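Local coordinates for protein internalin (Listeria monocytogenes serotype 4b, PDB 4FMZ) that is a leucine-rich-repeat internalin that probably takes part in adhesion of the bacterium to host cells and in their invasion, at residues 47-52 with 69-74; 79-84 with 101-106; 88-93 with 107-112; 114-119 with 134-139; 123-128 with 146-151. All coordinates share one frame; numbering follows the deposited sequence. Where two conformers were deposited one is given.

Interaction 1 (47-52 with 69-74). With EDO (1,2-ethanediol), chain D.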
# COMPACT_ATOMS: atom_id res chain seq x y z
N THR A 47 -23.33 16.14 1.34
CA THR A 47 -23.02 14.74 1.65
C THR A 47 -21.58 14.42 1.21
O THR A 47 -21.00 13.44 1.67
CB THR A 47 -24.03 13.79 1.00
OG1 THR A 47 -23.99 13.92 -0.41
CG2 THR A 47 -25.45 14.02 1.51
N LYS A 48 -21.02 15.27 0.31
CA LYS A 48 -19.67 15.12 -0.24
C LYS A 48 -18.99 16.49 -0.33
O LYS A 48 -19.53 17.44 -0.92
CB LYS A 48 -19.76 14.45 -1.62
CG LYS A 48 -18.43 14.30 -2.36
CD LYS A 48 -18.60 13.41 -3.59
CE LYS A 48 -17.32 13.27 -4.38
NZ LYS A 48 -17.48 12.34 -5.52
N LEU A 49 -17.79 16.59 0.26
CA LEU A 49 -16.97 17.81 0.20
C LEU A 49 -15.53 17.43 -0.12
O LEU A 49 -14.96 16.55 0.53
CB LEU A 49 -17.05 18.63 1.50
CG LEU A 49 -16.30 19.98 1.54
CD1 LEU A 49 -17.04 21.06 0.74
CD2 LEU A 49 -16.10 20.45 2.96
N VAL A 50 -14.95 18.11 -1.13
CA VAL A 50 -13.58 17.89 -1.57
C VAL A 50 -12.84 19.22 -1.59
O VAL A 50 -13.16 20.09 -2.41
CB VAL A 50 -13.50 17.17 -2.95
CG1 VAL A 50 -12.05 17.02 -3.44
CG2 VAL A 50 -14.18 15.80 -2.91
N VAL A 51 -11.88 19.40 -0.68
CA VAL A 51 -11.02 20.61 -0.63
C VAL A 51 -9.60 20.05 -0.52
O VAL A 51 -9.04 19.94 0.57
CB VAL A 51 -11.38 21.67 0.47
CG1 VAL A 51 -10.55 22.96 0.29
CG2 VAL A 51 -12.86 22.01 0.47
N ALA A 52 -9.07 19.59 -1.66
CA ALA A 52 -7.77 18.94 -1.71
C ALA A 52 -6.67 19.83 -2.37
O ALA A 52 -6.93 20.55 -3.33
CB ALA A 52 -7.88 17.61 -2.45
N GLU A 69 -20.89 12.43 4.37
CA GLU A 69 -20.53 11.01 4.30
C GLU A 69 -19.14 10.83 3.71
O GLU A 69 -18.45 9.88 4.04
CB GLU A 69 -21.53 10.26 3.41
CG GLU A 69 -22.96 10.18 3.93
CD GLU A 69 -23.94 9.56 2.94
OE1 GLU A 69 -23.49 8.84 2.01
OE2 GLU A 69 -25.16 9.78 3.09
N TYR A 70 -18.77 11.73 2.79
CA TYR A 70 -17.51 11.67 2.06
C TYR A 70 -16.78 13.01 2.19
O TYR A 70 -17.31 14.05 1.83
CB TYR A 70 -17.82 11.32 0.59
CG TYR A 70 -16.65 11.19 -0.36
CD1 TYR A 70 -15.94 12.31 -0.78
CD2 TYR A 70 -16.37 9.97 -0.98
CE1 TYR A 70 -14.93 12.21 -1.73
CE2 TYR A 70 -15.36 9.86 -1.93
CZ TYR A 70 -14.63 10.98 -2.29
OH TYR A 70 -13.64 10.88 -3.24
N LEU A 71 -15.56 12.96 2.73
CA LEU A 71 -14.78 14.16 2.94
C LEU A 71 -13.34 13.92 2.53
O LEU A 71 -12.69 13.03 3.07
CB LEU A 71 -14.86 14.60 4.42
CG LEU A 71 -13.98 15.79 4.81
CD1 LEU A 71 -14.41 17.07 4.09
CD2 LEU A 71 -13.98 15.98 6.29
N ASN A 72 -12.86 14.73 1.58
CA ASN A 72 -11.49 14.66 1.09
C ASN A 72 -10.77 15.99 1.37
O ASN A 72 -11.02 17.00 0.70
CB ASN A 72 -11.46 14.30 -0.40
CG ASN A 72 -10.09 14.27 -1.02
OD1 ASN A 72 -9.07 14.59 -0.40
ND2 ASN A 72 -10.04 13.93 -2.29
N LEU A 73 -9.85 15.97 2.34
CA LEU A 73 -9.06 17.14 2.71
C LEU A 73 -7.56 16.83 2.55
O LEU A 73 -6.72 17.34 3.31
CB LEU A 73 -9.38 17.59 4.14
CG LEU A 73 -10.78 18.17 4.37
CD1 LEU A 73 -11.04 18.34 5.84
CD2 LEU A 73 -10.97 19.52 3.65
N ASN A 74 -7.24 16.05 1.51
CA ASN A 74 -5.87 15.68 1.13
C ASN A 74 -5.03 16.90 0.85
O ASN A 74 -5.54 17.85 0.25
CB ASN A 74 -5.90 14.87 -0.18
CG ASN A 74 -5.89 13.40 -0.04
OD1 ASN A 74 -4.91 12.81 0.43
ND2 ASN A 74 -6.93 12.77 -0.55
C1 EDO D . -23.55 16.97 -1.91
O1 EDO D . -22.29 17.52 -1.57
C2 EDO D . -23.40 16.05 -3.13
O2 EDO D . -24.68 15.52 -3.41
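Two neighbouring short strands of the leucine-rich-repeat solenoid, 48-50 and 70-72, pair here in parallel. K48 faces Y70, L49 faces L71 and V50 faces N72. The strand axes run 4.9 Å apart, with 4° between their directions. At the start, T47 O accepts from E69 N at 2.9 Å and from Y70 N at 3.0 Å. Close by, O1 of a bound 1,2-ethanediol, probably from the crystallisation liquor, accepts from K48 N. Beyond this fork the bonds alternate: L49 N to Y70 O, N72 N to L49 O, V51 N to N72 O.

On the face carrying K48, Y70 and N72, the lysine chain is fully extended and runs beside the tyrosine. Its CG stands anti to the backbone N (chi1 177°), as does that of Y70, which sets the two chains alongside each other. K48 CE lies over one ring face, offset toward the rim, in a CH-pi contact. K48 NZ adds a cation-pi contact 4.7 Å from the Y70 ring centroid. V50 CG2 meets the ring edge at Y70 CE1. Farther along, N72 OD1 takes N74 N at 3.0 Å, an Asx turn, and also N74 ND2 from above its carbonyl plane.

L49 and L71 point to the other face, where L71 CD1 packs on L49 CD2 at 3.9 Å. Just past the strands, L73 CD2 reaches V51 CB.

Strand 48-50 is one end strand of the row within the chain. Helix 19-29 touches L49 through L21, I25 and V28, and strand 92-94 continues the pairing beyond 70-72.

Interaction 2 (79-84 with 101-106)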
# COMPACT_ATOMS: atom_id res chain seq x y z
N THR A 79 -3.96 20.49 11.32
CA THR A 79 -3.33 19.94 12.53
C THR A 79 -4.41 19.41 13.46
O THR A 79 -4.31 18.28 13.91
CB THR A 79 -2.45 20.97 13.25
OG1 THR A 79 -3.19 22.16 13.51
CG2 THR A 79 -1.19 21.31 12.48
N ASP A 80 -5.45 20.21 13.75
CA ASP A 80 -6.54 19.88 14.66
C ASP A 80 -7.78 19.40 13.89
O ASP A 80 -8.38 20.16 13.14
CB ASP A 80 -6.88 21.12 15.51
CG ASP A 80 -7.89 20.91 16.62
OD1 ASP A 80 -8.32 19.76 16.83
OD2 ASP A 80 -8.23 21.90 17.31
N ILE A 81 -8.18 18.14 14.14
CA ILE A 81 -9.37 17.57 13.48
C ILE A 81 -10.55 17.42 14.46
O ILE A 81 -11.52 16.75 14.10
CB ILE A 81 -9.07 16.23 12.73
CG1 ILE A 81 -8.34 15.21 13.62
CG2 ILE A 81 -8.29 16.50 11.43
CD1 ILE A 81 -8.61 13.77 13.24
N SER A 82 -10.50 18.08 15.67
CA SER A 82 -11.59 18.01 16.66
C SER A 82 -12.97 18.39 16.05
O SER A 82 -13.94 17.74 16.41
CB SER A 82 -11.29 18.85 17.90
OG SER A 82 -10.97 20.20 17.57
N PRO A 83 -13.12 19.37 15.09
CA PRO A 83 -14.47 19.64 14.54
C PRO A 83 -15.12 18.45 13.81
O PRO A 83 -16.32 18.51 13.53
CB PRO A 83 -14.23 20.81 13.57
CG PRO A 83 -12.99 21.45 14.06
CD PRO A 83 -12.14 20.30 14.49
N LEU A 84 -14.36 17.36 13.52
CA LEU A 84 -14.92 16.17 12.87
C LEU A 84 -15.63 15.23 13.85
O LEU A 84 -16.35 14.33 13.41
CB LEU A 84 -13.82 15.33 12.15
CG LEU A 84 -13.15 15.91 10.91
CD1 LEU A 84 -12.18 14.91 10.31
CD2 LEU A 84 -14.16 16.33 9.87
N THR A 101 -1.47 14.87 14.09
CA THR A 101 -0.75 14.04 15.05
C THR A 101 -1.76 13.31 15.95
O THR A 101 -1.69 12.09 16.09
CB THR A 101 0.27 14.87 15.85
OG1 THR A 101 -0.42 15.94 16.50
CG2 THR A 101 1.36 15.45 14.97
N ASP A 102 -2.73 14.05 16.51
CA ASP A 102 -3.77 13.53 17.38
C ASP A 102 -5.02 13.17 16.57
O ASP A 102 -5.63 14.05 15.96
CB ASP A 102 -4.10 14.59 18.46
CG ASP A 102 -5.04 14.15 19.57
OD1 ASP A 102 -5.73 13.13 19.40
OD2 ASP A 102 -5.11 14.85 20.61
N ILE A 103 -5.43 11.88 16.61
CA ILE A 103 -6.62 11.44 15.89
C ILE A 103 -7.77 11.04 16.85
O ILE A 103 -8.67 10.31 16.43
CB ILE A 103 -6.34 10.32 14.85
CG1 ILE A 103 -5.62 9.09 15.47
CG2 ILE A 103 -5.60 10.90 13.65
CD1 ILE A 103 -5.74 7.84 14.64
N SER A 104 -7.77 11.58 18.09
CA SER A 104 -8.82 11.36 19.10
C SER A 104 -10.22 11.58 18.54
O SER A 104 -11.13 10.81 18.84
CB SER A 104 -8.62 12.27 20.32
OG SER A 104 -7.45 11.94 21.04
N ALA A 105 -10.38 12.61 17.70
CA ALA A 105 -11.65 13.01 17.09
C ALA A 105 -12.28 11.94 16.19
O ALA A 105 -13.46 12.05 15.88
CB ALA A 105 -11.46 14.28 16.30
N LEU A 106 -11.53 10.90 15.79
CA LEU A 106 -12.10 9.86 14.94
C LEU A 106 -12.78 8.74 15.73
O LEU A 106 -13.44 7.88 15.13
CB LEU A 106 -11.00 9.24 14.05
CG LEU A 106 -10.15 10.20 13.21
CD1 LEU A 106 -9.15 9.43 12.36
CD2 LEU A 106 -11.03 11.09 12.33
O HOH W 1 -3.15 16.85 15.58
O HOH W 2 -6.72 16.74 16.41
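The two backbones follow similar courses, each ending in a short 3-10 turn (82-84 and 104-106), and no direct hydrogen bond joins them. They come nearest at S82 and A105, whose CA atoms are 5.0 Å apart. I81 is the main apolar bridge. Its CG1 sits between the backbone N and the carbonyl carbon (chi1 52°), and the chain then carries CD1 across to the next coil. There I81 CD1 meets L106 CD2 at 3.7 Å, the two side chains crossing at about a right angle. The same methyl also touches I103 CG2 and A105 CB. A105 CB presses on the opposing backbone, 3.3 Å from I81 O and close to S82 CA.

Polar backbone groups are joined through two waters. One donates to T79 O and accepts from D102 N. The other accepts from I81 N and donates to D102 O at 2.9 Å.

Each coil also holds its own turn. D80 OD1 accepts from S82 N and S82 OG, both from the same face of the carboxylate. D102 OD1 accepts from S104 N nearly along its C-O axis, and from S104 OG at 2.7 Å on the syn lone pair. Both aspartates thus form Asx turns leading into the 3-10 segments. Repeated Asp-Ile-Ser turns, stacked coil on coil with leucines facing inward, belong to the 3-10 side of the internalin leucine-rich-repeat solenoid.

Interaction 3 (88-93 with 107-112)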
# COMPACT_ATOMS: atom_id res chain seq x y z
N VAL A 88 -20.71 11.66 12.58
CA VAL A 88 -20.87 10.21 12.69
C VAL A 88 -21.41 9.54 11.41
O VAL A 88 -21.35 8.32 11.34
CB VAL A 88 -21.69 9.81 13.94
CG1 VAL A 88 -20.96 10.25 15.22
CG2 VAL A 88 -23.11 10.37 13.89
N LYS A 89 -21.90 10.30 10.40
CA LYS A 89 -22.35 9.69 9.14
C LYS A 89 -21.18 9.49 8.15
O LYS A 89 -21.38 8.94 7.06
CB LYS A 89 -23.46 10.52 8.49
CG LYS A 89 -24.81 10.41 9.18
CD LYS A 89 -25.87 11.12 8.33
CE LYS A 89 -27.27 11.00 8.87
NZ LYS A 89 -28.25 11.51 7.89
N LEU A 90 -19.97 9.94 8.51
CA LEU A 90 -18.78 9.78 7.66
C LEU A 90 -18.46 8.30 7.41
O LEU A 90 -18.36 7.51 8.37
CB LEU A 90 -17.54 10.48 8.25
CG LEU A 90 -17.45 11.99 8.06
CD1 LEU A 90 -16.30 12.55 8.89
CD2 LEU A 90 -17.29 12.37 6.58
N THR A 91 -18.33 7.95 6.13
CA THR A 91 -17.98 6.61 5.67
C THR A 91 -16.61 6.66 4.97
O THR A 91 -15.85 5.70 5.07
CB THR A 91 -19.06 6.01 4.74
OG1 THR A 91 -19.20 6.83 3.58
CG2 THR A 91 -20.40 5.81 5.44
N ASN A 92 -16.31 7.78 4.27
CA ASN A 92 -15.05 7.99 3.55
C ASN A 92 -14.37 9.26 4.02
O ASN A 92 -14.93 10.35 3.90
CB ASN A 92 -15.29 8.05 2.03
CG ASN A 92 -15.99 6.84 1.46
OD1 ASN A 92 -17.11 6.48 1.86
ND2 ASN A 92 -15.37 6.19 0.49
N LEU A 93 -13.17 9.11 4.59
CA LEU A 93 -12.41 10.25 5.11
C LEU A 93 -10.97 10.18 4.63
O LEU A 93 -10.23 9.26 5.00
CB LEU A 93 -12.50 10.26 6.66
CG LEU A 93 -11.75 11.35 7.43
CD1 LEU A 93 -12.16 12.75 6.97
CD2 LEU A 93 -12.00 11.20 8.91
N GLN A 107 -12.61 8.73 17.07
CA GLN A 107 -13.07 7.64 17.93
C GLN A 107 -14.57 7.29 17.81
O GLN A 107 -14.88 6.11 17.89
CB GLN A 107 -12.68 7.85 19.40
CG GLN A 107 -13.38 8.99 20.14
CD GLN A 107 -12.53 9.58 21.25
OE1 GLN A 107 -11.76 8.90 21.93
NE2 GLN A 107 -12.67 10.88 21.48
N ASN A 108 -15.48 8.26 17.59
CA ASN A 108 -16.91 7.94 17.49
C ASN A 108 -17.38 7.75 16.03
O ASN A 108 -18.57 7.51 15.79
CB ASN A 108 -17.76 9.03 18.16
CG ASN A 108 -17.49 9.24 19.64
OD1 ASN A 108 -16.97 8.37 20.34
ND2 ASN A 108 -17.87 10.41 20.16
N LEU A 109 -16.45 7.84 15.05
CA LEU A 109 -16.83 7.74 13.63
C LEU A 109 -16.86 6.26 13.21
O LEU A 109 -16.18 5.85 12.27
CB LEU A 109 -15.91 8.59 12.74
CG LEU A 109 -15.63 10.05 13.18
CD1 LEU A 109 -14.84 10.79 12.11
CD2 LEU A 109 -16.93 10.81 13.47
N THR A 110 -17.73 5.48 13.89
CA THR A 110 -17.84 4.02 13.75
C THR A 110 -18.48 3.56 12.42
O THR A 110 -18.50 2.36 12.17
CB THR A 110 -18.55 3.42 14.96
OG1 THR A 110 -19.83 4.04 15.15
CG2 THR A 110 -17.71 3.52 16.23
N ASN A 111 -18.93 4.49 11.55
CA ASN A 111 -19.44 4.09 10.23
C ASN A 111 -18.33 4.21 9.15
O ASN A 111 -18.57 3.90 7.98
CB ASN A 111 -20.66 4.90 9.84
CG ASN A 111 -21.85 4.55 10.68
OD1 ASN A 111 -22.13 3.39 10.99
ND2 ASN A 111 -22.57 5.57 11.10
N LEU A 112 -17.11 4.63 9.56
CA LEU A 112 -15.99 4.76 8.62
C LEU A 112 -15.64 3.41 7.96
O LEU A 112 -15.52 2.38 8.64
CB LEU A 112 -14.76 5.35 9.32
CG LEU A 112 -14.71 6.88 9.43
CD1 LEU A 112 -13.50 7.31 10.24
CD2 LEU A 112 -14.70 7.55 8.05
O HOH W 3 -18.76 7.41 10.97
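L109 overlaps L90, the two side chains lying side by side and pointing the same way. L109 CD1 is 3.9 Å from L90 CD1. L109 CD2 rests against V88 N and CA. L109 CD1 also comes near L93 CD2, so L109 touches V88, L90 and L93. L112 fills the adjoining place. Its CD2 meets L93 CB at 3.8 Å and L90 CB a little farther off. With CG anti to the carbonyl carbon (chi1 -84°), L112 turns its CD2 back to L90 and L93.

N111 makes the direct polar bond. N111 ND2 donates to V88 O over 3.0 Å, tilted 23° from the carbonyl plane. The other end of the amide, OD1, accepts from K133 NZ, so the side chain is held at both ends. A water completes the join: it donates to V88 O and to L90 O, and accepts from N111 N. V88 O therefore receives both the amide and the water. L90 O, at 2.6 Å from that water, belongs to the same small network. At the outer end, V88 CG1 packs on N108 O.

Residues 109-112 form a type I turn, closed by L112 N donating to L109 O. Here a turn with inward leucines leads to the next strand, and N111 binds the V88 carbonyl of the preceding coil, as fits stacked coils of a leucine-rich-repeat solenoid.

Interaction 4 (114-119 with 134-139)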
# COMPACT_ATOMS: atom_id res chain seq x y z
N GLU A 114 -13.59 3.75 4.73
CA GLU A 114 -12.32 4.11 4.10
C GLU A 114 -11.70 5.30 4.83
O GLU A 114 -12.34 6.35 4.96
CB GLU A 114 -12.50 4.42 2.61
CG GLU A 114 -12.99 3.25 1.78
CD GLU A 114 -12.76 3.35 0.29
OE1 GLU A 114 -11.86 4.12 -0.13
OE2 GLU A 114 -13.48 2.66 -0.47
N LEU A 115 -10.48 5.13 5.32
CA LEU A 115 -9.77 6.17 6.07
C LEU A 115 -8.31 6.24 5.67
O LEU A 115 -7.57 5.27 5.87
CB LEU A 115 -9.92 5.91 7.58
CG LEU A 115 -9.11 6.79 8.54
CD1 LEU A 115 -9.60 8.26 8.54
CD2 LEU A 115 -9.17 6.22 9.93
N TYR A 116 -7.88 7.39 5.08
CA TYR A 116 -6.47 7.59 4.68
C TYR A 116 -5.87 8.67 5.56
O TYR A 116 -6.39 9.78 5.64
CB TYR A 116 -6.27 7.95 3.19
CG TYR A 116 -6.85 7.01 2.15
CD1 TYR A 116 -7.35 5.76 2.51
CD2 TYR A 116 -6.89 7.37 0.81
CE1 TYR A 116 -7.92 4.91 1.56
CE2 TYR A 116 -7.46 6.53 -0.15
CZ TYR A 116 -7.96 5.30 0.23
OH TYR A 116 -8.57 4.49 -0.69
N LEU A 117 -4.78 8.31 6.22
CA LEU A 117 -4.02 9.15 7.13
C LEU A 117 -2.55 9.14 6.73
O LEU A 117 -1.67 9.39 7.55
CB LEU A 117 -4.19 8.61 8.56
CG LEU A 117 -5.57 8.78 9.19
CD1 LEU A 117 -5.74 7.84 10.36
CD2 LEU A 117 -5.79 10.22 9.63
N ASN A 118 -2.30 8.83 5.45
CA ASN A 118 -0.95 8.74 4.89
C ASN A 118 -0.23 10.07 4.92
O ASN A 118 -0.83 11.12 4.68
CB ASN A 118 -0.98 8.21 3.45
CG ASN A 118 -1.83 9.05 2.52
OD1 ASN A 118 -3.06 9.12 2.66
ND2 ASN A 118 -1.21 9.77 1.61
N GLU A 119 1.07 10.03 5.24
CA GLU A 119 1.97 11.19 5.30
C GLU A 119 1.51 12.24 6.35
O GLU A 119 1.71 13.44 6.16
CB GLU A 119 2.18 11.82 3.91
CG GLU A 119 2.95 10.91 2.97
CD GLU A 119 2.92 11.27 1.50
OE1 GLU A 119 3.70 12.17 1.10
OE2 GLU A 119 2.16 10.63 0.74
N MSE A 134 -14.20 -0.77 9.23
CA MSE A 134 -13.10 -0.41 8.32
C MSE A 134 -12.86 -1.47 7.24
O MSE A 134 -12.73 -2.66 7.55
CB MSE A 134 -11.78 -0.16 9.08
CG MSE A 134 -10.78 0.72 8.30
SE MSE A 134 -11.42 2.52 7.87
CE MSE A 134 -11.59 3.21 9.71
N TYR A 135 -12.85 -1.03 5.97
CA TYR A 135 -12.66 -1.84 4.78
C TYR A 135 -11.30 -1.53 4.14
O TYR A 135 -10.63 -2.45 3.68
CB TYR A 135 -13.80 -1.60 3.78
CG TYR A 135 -13.66 -2.32 2.46
CD1 TYR A 135 -14.16 -3.61 2.30
CD2 TYR A 135 -13.14 -1.68 1.34
CE1 TYR A 135 -14.10 -4.26 1.07
CE2 TYR A 135 -13.05 -2.33 0.11
CZ TYR A 135 -13.53 -3.62 -0.02
OH TYR A 135 -13.48 -4.28 -1.22
N SER A 136 -10.90 -0.25 4.11
CA SER A 136 -9.63 0.16 3.54
C SER A 136 -8.98 1.23 4.42
O SER A 136 -9.59 2.26 4.69
CB SER A 136 -9.83 0.69 2.12
OG SER A 136 -8.59 1.11 1.58
N LEU A 137 -7.76 0.95 4.88
CA LEU A 137 -7.04 1.85 5.76
C LEU A 137 -5.65 2.15 5.23
O LEU A 137 -4.93 1.23 4.85
CB LEU A 137 -6.96 1.24 7.17
CG LEU A 137 -6.26 2.07 8.26
CD1 LEU A 137 -7.04 3.35 8.59
CD2 LEU A 137 -6.06 1.22 9.51
N ASN A 138 -5.27 3.42 5.23
CA ASN A 138 -3.94 3.84 4.78
C ASN A 138 -3.23 4.63 5.88
O ASN A 138 -3.59 5.79 6.15
CB ASN A 138 -4.02 4.67 3.48
CG ASN A 138 -2.67 4.98 2.88
OD1 ASN A 138 -1.62 4.70 3.46
ND2 ASN A 138 -2.66 5.62 1.71
N LEU A 139 -2.22 4.01 6.49
CA LEU A 139 -1.38 4.61 7.54
C LEU A 139 0.06 4.85 7.04
O LEU A 139 0.99 5.08 7.84
CB LEU A 139 -1.38 3.72 8.80
CG LEU A 139 -2.72 3.58 9.54
CD1 LEU A 139 -2.60 2.60 10.70
CD2 LEU A 139 -3.22 4.92 10.05
O HOH W 4 -9.79 1.44 -0.98
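N138 O accepts the shortest bond across this contact, 2.8 Å from L117 N. Two more backbone bonds precede it in the parallel pairing of strands 114-116 and 136-138. L115 N donates to S136 O at 3.1 Å, and N138 N donates to L115 O. E114 faces S136, L115 faces L137 and Y116 faces N138, with the strand axes 4.8 Å apart.

On the face of E114, Y116 and N138, the tyrosine leans across its neighbour. CG of Y116 is anti to the carbonyl carbon (chi1 -55°), whereas N138 carries its CG anti to the backbone N, and the two side chains cross at about a right angle. Y116 CD1 meets N138 CB at 3.6 Å. The ring edge comes up to S136 OG, and a water links S136 OG, at 2.8 Å, to Y116 OH over a longer bond. The amides of N118 and N138 are nearly parallel, 13° apart, with N138 ND2 set against N118 CB at 3.5 Å. N138 OD1 accepts from G140 N, which ties that amide to the following turn.

L115 and L137 point to the opposite face, with L137 CD1 on L115 CD2. The selenomethionine M134, before its strand, bends so that SE lies 3.7 Å from L115 CB. Past the strands, L139 CD2 packs on L117 CD1.

Strand 92-94 pairs with 114-116. Its Y94 meets Y116 edge-to-face, and Y94 OH is hydrogen-bonded to E114 OE1. On the far side, strand 159-161 continues the row, with L160 touching L137.

Interaction 5 (123-128 with 146-151)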
# COMPACT_ATOMS: atom_id res chain seq x y z
N SER A 123 1.35 8.71 15.84
CA SER A 123 2.09 7.69 16.57
C SER A 123 1.15 6.88 17.46
O SER A 123 1.47 5.74 17.79
CB SER A 123 3.20 8.32 17.40
OG SER A 123 2.67 9.28 18.31
N ASP A 124 -0.02 7.45 17.82
CA ASP A 124 -1.02 6.78 18.64
C ASP A 124 -2.31 6.56 17.83
O ASP A 124 -3.06 7.51 17.57
CB ASP A 124 -1.30 7.62 19.91
CG ASP A 124 -2.32 7.04 20.88
OD1 ASP A 124 -2.79 5.91 20.64
OD2 ASP A 124 -2.64 7.72 21.87
N ILE A 125 -2.56 5.30 17.42
CA ILE A 125 -3.75 4.98 16.64
C ILE A 125 -4.84 4.30 17.50
O ILE A 125 -5.80 3.77 16.94
CB ILE A 125 -3.45 4.18 15.35
CG1 ILE A 125 -2.68 2.86 15.63
CG2 ILE A 125 -2.71 5.05 14.33
CD1 ILE A 125 -2.87 1.80 14.61
N SER A 126 -4.74 4.39 18.84
CA SER A 126 -5.78 3.83 19.73
C SER A 126 -7.19 4.41 19.42
O SER A 126 -8.14 3.63 19.50
CB SER A 126 -5.41 3.98 21.20
OG SER A 126 -5.22 5.34 21.56
N PRO A 127 -7.38 5.67 18.93
CA PRO A 127 -8.75 6.11 18.59
C PRO A 127 -9.39 5.32 17.43
O PRO A 127 -10.59 5.45 17.20
CB PRO A 127 -8.57 7.58 18.19
CG PRO A 127 -7.30 8.00 18.86
CD PRO A 127 -6.42 6.78 18.78
N LEU A 128 -8.62 4.47 16.72
CA LEU A 128 -9.15 3.64 15.62
C LEU A 128 -9.76 2.31 16.11
O LEU A 128 -10.36 1.60 15.31
CB LEU A 128 -8.03 3.30 14.62
CG LEU A 128 -7.34 4.46 13.90
CD1 LEU A 128 -6.38 3.92 12.84
CD2 LEU A 128 -8.35 5.41 13.28
N SER A 146 4.45 2.73 15.55
CA SER A 146 5.06 1.42 15.84
C SER A 146 4.07 0.40 16.40
O SER A 146 4.24 -0.79 16.17
CB SER A 146 6.24 1.56 16.79
OG SER A 146 5.83 1.98 18.08
N ASP A 147 3.07 0.87 17.17
CA ASP A 147 2.07 0.03 17.82
C ASP A 147 0.78 -0.09 16.98
O ASP A 147 -0.06 0.82 16.97
CB ASP A 147 1.75 0.60 19.22
CG ASP A 147 0.87 -0.27 20.09
OD1 ASP A 147 0.39 -1.31 19.60
OD2 ASP A 147 0.66 0.09 21.27
N LEU A 148 0.59 -1.26 16.34
CA LEU A 148 -0.60 -1.52 15.53
C LEU A 148 -1.72 -2.25 16.29
O LEU A 148 -2.71 -2.60 15.66
CB LEU A 148 -0.24 -2.33 14.28
CG LEU A 148 0.65 -1.67 13.24
CD1 LEU A 148 0.97 -2.64 12.15
CD2 LEU A 148 0.01 -0.40 12.64
N SER A 149 -1.59 -2.44 17.62
CA SER A 149 -2.59 -3.20 18.39
C SER A 149 -4.03 -2.66 18.25
O SER A 149 -4.93 -3.50 18.14
CB SER A 149 -2.19 -3.35 19.86
OG SER A 149 -2.01 -2.10 20.51
N PRO A 150 -4.30 -1.33 18.10
CA PRO A 150 -5.70 -0.88 17.94
C PRO A 150 -6.37 -1.30 16.61
O PRO A 150 -7.57 -1.09 16.46
CB PRO A 150 -5.59 0.65 18.03
CG PRO A 150 -4.30 0.90 18.72
CD PRO A 150 -3.40 -0.16 18.22
N LEU A 151 -5.63 -1.92 15.67
CA LEU A 151 -6.21 -2.42 14.41
C LEU A 151 -6.88 -3.80 14.56
O LEU A 151 -7.67 -4.18 13.69
CB LEU A 151 -5.14 -2.54 13.32
CG LEU A 151 -4.35 -1.31 12.91
CD1 LEU A 151 -3.49 -1.60 11.67
CD2 LEU A 151 -5.26 -0.14 12.64
O HOH W 5 -0.78 3.14 18.44
O HOH W 6 3.06 3.70 17.81
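I125 and P150 make the tight part of this contact. P150 CB lies 3.3 Å from I125 O, and P150 CG is only 3.4 Å from S126 CA, closer than usual for two carbons. The proline ring and the isoleucine chain cross at about a right angle, with I125 CG1 against P150 CG. I125 CD1 goes deeper. It meets L151 CD2 at 3.7 Å and also touches L148 CD2. L128 CD1 reaches L151 CD2 more loosely.

The side of S123 and S146 is wetter, and no direct hydrogen bond spans it. One water accepts from I125 N and donates to D147 O at 2.8 Å. Another donates to S123 O at 2.6 Å and accepts from S146 N. At the solvent side, D124 OD1 accepts from S126 N and S126 OG, and D147 OD1 does the same with S149. In each carboxylate the serine hydroxyl comes on the syn side and the amide on the anti side, both from one face. These are Asx turns.

The chemistry is divided. Apolar contact joins the coils inside, water bridges their backbones outside, and each aspartate OD1 holds the turn of its own coil.

Overall arrangement
The five contacts follow the N-terminal part of the solenoid. Interactions 1 and 4 pair strands of the parallel row, with centres about 14 Å apart. Strand 92-94, reached by interaction 3, lies between them and bonds to both 70-72 and 114-116. Interactions 2 and 5 stack the 3-10 turns on the other side, also about 14 Å between centres, and P127 packs on I103. Leucines join the two sides: L71 to L84, L93 to L106, L137 to L151. Along the chain interaction 1 closes first; 2 and 3 interleave and close before 4 and 5, which interleave too, so each joins successive coils. Here an apolar core, mostly leucine and isoleucine, joins strand and 3-10 sides.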